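Local atomic coordinates of DUF574 domain-containing protein (Thermobifida fusca, PDB entry 2QE6), a protein that binds S-adenosylmethionine and is probably a methyltransferase that uses it as methyl donor, although its substrate is not known. Residues V108-D113 against A131-D136. The protein carries 1 engineered substitution. Residues are numbered along the deposited sequence; the frame is centred on the assembly and turned at random.
With SAM (S-adenosylmethionine), chain F.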
ATOM      1  N   VAL A 108      12.420  -0.834  -2.924  1.00 35.92           N
ATOM      2  CA  VAL A 108      12.715  -1.270  -1.579  1.00 35.80           C
ATOM      3  C   VAL A 108      11.377  -1.448  -0.884  1.00 38.51           C
ATOM      4  O   VAL A 108      10.623  -0.500  -0.766  1.00 35.75           O
ATOM      5  CB  VAL A 108      13.583  -0.248  -0.818  1.00 36.96           C
ATOM      6  CG1 VAL A 108      13.720  -0.666   0.677  1.00 38.93           C
ATOM      7  CG2 VAL A 108      14.971  -0.075  -1.515  1.00 29.68           C
ATOM      8  N   TYR A 109      11.082  -2.683  -0.476  1.00 38.31           N
ATOM      9  CA  TYR A 109       9.848  -2.981   0.216  1.00 35.86           C
ATOM     10  C   TYR A 109      10.055  -2.986   1.733  1.00 34.29           C
ATOM     11  O   TYR A 109      11.060  -3.458   2.227  1.00 34.58           O
ATOM     12  CB  TYR A 109       9.320  -4.356  -0.167  1.00 34.50           C
ATOM     13  CG  TYR A 109       8.934  -4.630  -1.607  1.00 37.14           C
ATOM     14  CD1 TYR A 109       7.719  -4.221  -2.134  1.00 27.75           C
ATOM     15  CD2 TYR A 109       9.751  -5.399  -2.418  1.00 26.91           C
ATOM     16  CE1 TYR A 109       7.329  -4.555  -3.473  1.00 37.08           C
ATOM     17  CE2 TYR A 109       9.376  -5.738  -3.720  1.00 41.60           C
ATOM     18  CZ  TYR A 109       8.163  -5.316  -4.243  1.00 30.47           C
ATOM     19  OH  TYR A 109       7.856  -5.710  -5.552  1.00 35.66           O
ATOM     20  N   VAL A 110       9.064  -2.509   2.474  1.00 35.86           N
ATOM     21  CA  VAL A 110       9.135  -2.458   3.932  1.00 36.51           C
ATOM     22  C   VAL A 110       7.806  -2.968   4.472  1.00 35.44           C
ATOM     23  O   VAL A 110       6.754  -2.535   4.006  1.00 35.22           O
ATOM     24  CB  VAL A 110       9.372  -1.004   4.426  1.00 36.42           C
ATOM     25  CG1 VAL A 110       9.475  -0.938   5.959  1.00 37.91           C
ATOM     26  CG2 VAL A 110      10.648  -0.443   3.741  1.00 34.84           C
ATOM     27  N   ASP A 111       7.862  -3.922   5.401  1.00 34.62           N
ATOM     28  CA  ASP A 111       6.673  -4.392   6.077  1.00 37.97           C
ATOM     29  C   ASP A 111       7.007  -4.784   7.502  1.00 37.12           C
ATOM     30  O   ASP A 111       8.100  -5.157   7.798  1.00 35.88           O
ATOM     31  CB  ASP A 111       5.984  -5.547   5.331  1.00 38.37           C
ATOM     32  CG  ASP A 111       4.470  -5.622   5.634  1.00 38.16           C
ATOM     33  OD1 ASP A 111       4.078  -6.131   6.695  1.00 43.08           O
ATOM     34  OD2 ASP A 111       3.657  -5.192   4.804  1.00 40.28           O
ATOM     35  N   ILE A 112       6.025  -4.663   8.372  1.00 38.77           N
ATOM     36  CA  ILE A 112       6.180  -5.008   9.787  0.50 38.09           C
ATOM     37  C   ILE A 112       6.035  -6.526  10.039  1.00 38.47           C
ATOM     38  O   ILE A 112       6.597  -7.058  10.977  1.00 39.31           O
ATOM     39  CB  ILE A 112       5.169  -4.198  10.660  0.50 36.54           C
ATOM     40  CG1 ILE A 112       5.436  -4.394  12.158  0.50 38.40           C
ATOM     41  CG2 ILE A 112       3.713  -4.550  10.290  0.50 33.60           C
ATOM     42  CD1 ILE A 112       6.819  -3.998  12.590  0.50 30.40           C
ATOM     43  N   ASP A 113       5.267  -7.212   9.200  1.00 38.31           N
ATOM     44  CA  ASP A 113       5.087  -8.662   9.311  1.00 36.58           C
ATOM     45  C   ASP A 113       6.364  -9.344   8.861  1.00 35.78           C
ATOM     46  O   ASP A 113       6.690  -9.260   7.721  1.00 36.83           O
ATOM     47  CB  ASP A 113       3.896  -9.128   8.422  1.00 34.60           C
ATOM     48  CG  ASP A 113       3.428 -10.535   8.747  1.00 30.85           C
ATOM     49  OD1 ASP A 113       4.286 -11.335   9.221  1.00 35.60           O
ATOM     50  OD2 ASP A 113       2.227 -10.866   8.493  1.00 37.87           O
ATOM     51  N   ALA A 131      14.935  -4.914  -2.902  1.00 30.97           N
ATOM     52  CA  ALA A 131      15.316  -5.291  -1.545  1.00 32.32           C
ATOM     53  C   ALA A 131      14.059  -5.259  -0.681  1.00 33.57           C
ATOM     54  O   ALA A 131      13.078  -4.626  -1.063  1.00 31.23           O
ATOM     55  CB  ALA A 131      16.365  -4.318  -0.997  1.00 32.78           C
ATOM     56  N   VAL A 132      14.083  -5.993   0.432  1.00 33.68           N
ATOM     57  CA  VAL A 132      12.964  -6.070   1.364  1.00 35.31           C
ATOM     58  C   VAL A 132      13.484  -6.028   2.797  1.00 35.58           C
ATOM     59  O   VAL A 132      14.514  -6.584   3.090  1.00 38.94           O
ATOM     60  CB  VAL A 132      12.089  -7.344   1.130  1.00 35.43           C
ATOM     61  CG1 VAL A 132      12.871  -8.615   1.331  1.00 37.38           C
ATOM     62  CG2 VAL A 132      10.814  -7.317   2.024  1.00 36.20           C
ATOM     63  N   PHE A 133      12.783  -5.348   3.692  1.00 39.23           N
ATOM     64  CA  PHE A 133      13.123  -5.464   5.099  1.00 39.95           C
ATOM     65  C   PHE A 133      11.943  -5.210   6.020  1.00 40.38           C
ATOM     66  O   PHE A 133      10.907  -4.650   5.618  1.00 38.76           O
ATOM     67  CB  PHE A 133      14.360  -4.610   5.460  1.00 41.18           C
ATOM     68  CG  PHE A 133      14.150  -3.115   5.401  1.00 41.33           C
ATOM     69  CD1 PHE A 133      14.352  -2.408   4.215  1.00 42.76           C
ATOM     70  CD2 PHE A 133      13.824  -2.400   6.555  1.00 43.45           C
ATOM     71  CE1 PHE A 133      14.194  -1.008   4.177  1.00 37.68           C
ATOM     72  CE2 PHE A 133      13.683  -1.009   6.533  1.00 34.48           C
ATOM     73  CZ  PHE A 133      13.863  -0.314   5.339  1.00 42.27           C
ATOM     74  N   THR A 134      12.096  -5.666   7.265  1.00 40.90           N
ATOM     75  CA  THR A 134      11.049  -5.523   8.283  1.00 39.42           C
ATOM     76  C   THR A 134      11.279  -4.211   9.045  1.00 38.83           C
ATOM     77  O   THR A 134      12.377  -3.915   9.463  1.00 36.35           O
ATOM     78  CB  THR A 134      11.052  -6.747   9.224  1.00 40.06           C
ATOM     79  OG1 THR A 134      10.964  -7.941   8.435  1.00 39.40           O
ATOM     80  CG2 THR A 134       9.896  -6.707  10.212  1.00 37.84           C
ATOM     81  N   ALA A 135      10.240  -3.393   9.171  1.00 36.15           N
ATOM     82  CA  ALA A 135      10.365  -2.200   9.954  1.00 36.25           C
ATOM     83  C   ALA A 135       8.972  -1.644  10.160  1.00 35.50           C
ATOM     84  O   ALA A 135       8.014  -2.038   9.486  1.00 34.98           O
ATOM     85  CB  ALA A 135      11.260  -1.179   9.266  1.00 36.21           C
ATOM     86  N   ASP A 136       8.874  -0.713  11.089  1.00 37.11           N
ATOM     87  CA  ASP A 136       7.622  -0.014  11.347  1.00 34.39           C
ATOM     88  C   ASP A 136       7.625   1.360  10.687  1.00 36.37           C
ATOM     89  O   ASP A 136       8.383   2.253  11.059  1.00 36.99           O
ATOM     90  CB  ASP A 136       7.461   0.132  12.845  1.00 33.50           C
ATOM     91  CG  ASP A 136       6.145   0.710  13.236  1.00 41.54           C
ATOM     92  OD1 ASP A 136       5.469   1.326  12.413  1.00 40.30           O
ATOM     93  OD2 ASP A 136       5.779   0.518  14.399  1.00 44.83           O
TER
HETATM   94  N   SAM F 400       0.514  -2.176   0.265  1.00 28.40           N
HETATM   95  CA  SAM F 400      -0.155  -3.493  -0.074  1.00 30.21           C
HETATM   96  C   SAM F 400      -1.322  -3.237  -1.002  1.00 31.01           C
HETATM   97  O   SAM F 400      -1.696  -4.107  -1.781  1.00 31.59           O
HETATM   98  OXT SAM F 400      -1.925  -2.156  -0.960  1.00 28.67           O
HETATM   99  CB  SAM F 400      -0.709  -4.302   1.114  1.00 27.39           C
HETATM  100  CG  SAM F 400      -1.851  -3.643   1.905  1.00 28.67           C
HETATM  101  SD  SAM F 400      -2.363  -4.506   3.428  1.00 14.44           S
HETATM  102  CE  SAM F 400      -1.193  -5.877   3.280  1.00 42.41           C
HETATM  103  C5' SAM F 400      -1.410  -3.475   4.563  1.00 31.89           C
HETATM  104  C4' SAM F 400       0.070  -3.764   4.842  1.00 30.30           C
HETATM  105  O4' SAM F 400       0.633  -2.677   5.585  1.00 27.71           O
HETATM  106  C3' SAM F 400       0.317  -5.019   5.696  1.00 32.41           C
HETATM  107  O3' SAM F 400       1.260  -5.880   5.084  1.00 30.91           O
HETATM  108  C2' SAM F 400       0.799  -4.529   7.053  1.00 33.81           C
HETATM  109  O2' SAM F 400       1.615  -5.460   7.775  1.00 31.21           O
HETATM  110  C1' SAM F 400       1.457  -3.220   6.628  1.00 29.72           C
HETATM  111  N9  SAM F 400       1.529  -2.296   7.761  1.00 29.41           N
HETATM  112  C8  SAM F 400       0.495  -1.716   8.493  1.00 33.38           C
HETATM  113  N7  SAM F 400       1.040  -0.916   9.447  1.00 31.49           N
HETATM  114  C5  SAM F 400       2.403  -0.974   9.310  1.00 32.06           C
HETATM  115  C6  SAM F 400       3.438  -0.333  10.008  1.00 23.54           C
HETATM  116  N6  SAM F 400       3.135   0.494  11.046  1.00 27.93           N
HETATM  117  N1  SAM F 400       4.736  -0.600   9.611  1.00 31.12           N
HETATM  118  C2  SAM F 400       5.033  -1.473   8.544  1.00 26.56           C
HETATM  119  N3  SAM F 400       4.005  -2.115   7.860  1.00 27.77           N
HETATM  120  C4  SAM F 400       2.717  -1.843   8.249  1.00 34.31           C
HETATM  121  O   HOH W   1       8.927  -8.155   6.805  1.00 33.88           O
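Val108 and Val110 meet the ring of Phe133 from two directions: Val110 CG2 lies over one face in a CH-pi contact, 4.0 Å from the centroid, while Val108 CG1 reaches the ring edge near its plane, 3.5 Å from Phe133 CE1. The ring gets there because its CG sits between the backbone N and carbonyl carbon (chi1 69°), which leans the ring over against the valines of strand 106-111. His146 stacks on the same ring, and Val110 CG1 goes on to touch Ala135 CB. On the opposite face of the sheet Tyr109 CB packs on Val132 CG2, and the tyrosine hydroxyl is hydrogen-bonded to His95 ND1.

Between these two faces the strands run parallel. Tyr109 both gives its N-H to Ala131 O, nearly straight at 173°, and accepts from Phe133 N; Asp111 N then bonds Phe133 O. The last rung is bent: Ala135 N approaches Asp111 O from above the carbonyl plane, at 3.1 Å, as the strands end. There a water links Asp111 O, Asp113 O and Thr134 OG1, and Thr134 CG2 rests against Ile112 O.

At the C-terminal ends of the strands both segments meet the cofactor. Asp111, the last residue of its strand, holds the ribose with both carboxylate oxygens, OD1 taking SAM O2' at 2.8 Å and OD2 taking SAM O3'. OD1 also accepts Asp113 N through its anti lone pair, closing an Asx turn, and OD2 accepts Gly87 N, so the carboxylate is fixed at both oxygens. Ile112 N lies close to SAM N3, at 3.3 Å, and Asp136 OD1 receives adenine N6 at 2.8 Å. An acidic residue at the end of one strand that binds the ribose hydroxyls, with an adenine-binding aspartate after the next, is characteristic of the Rossmann-like methyltransferase fold; here helix 114-124 makes the beta-alpha-beta crossover between the strands.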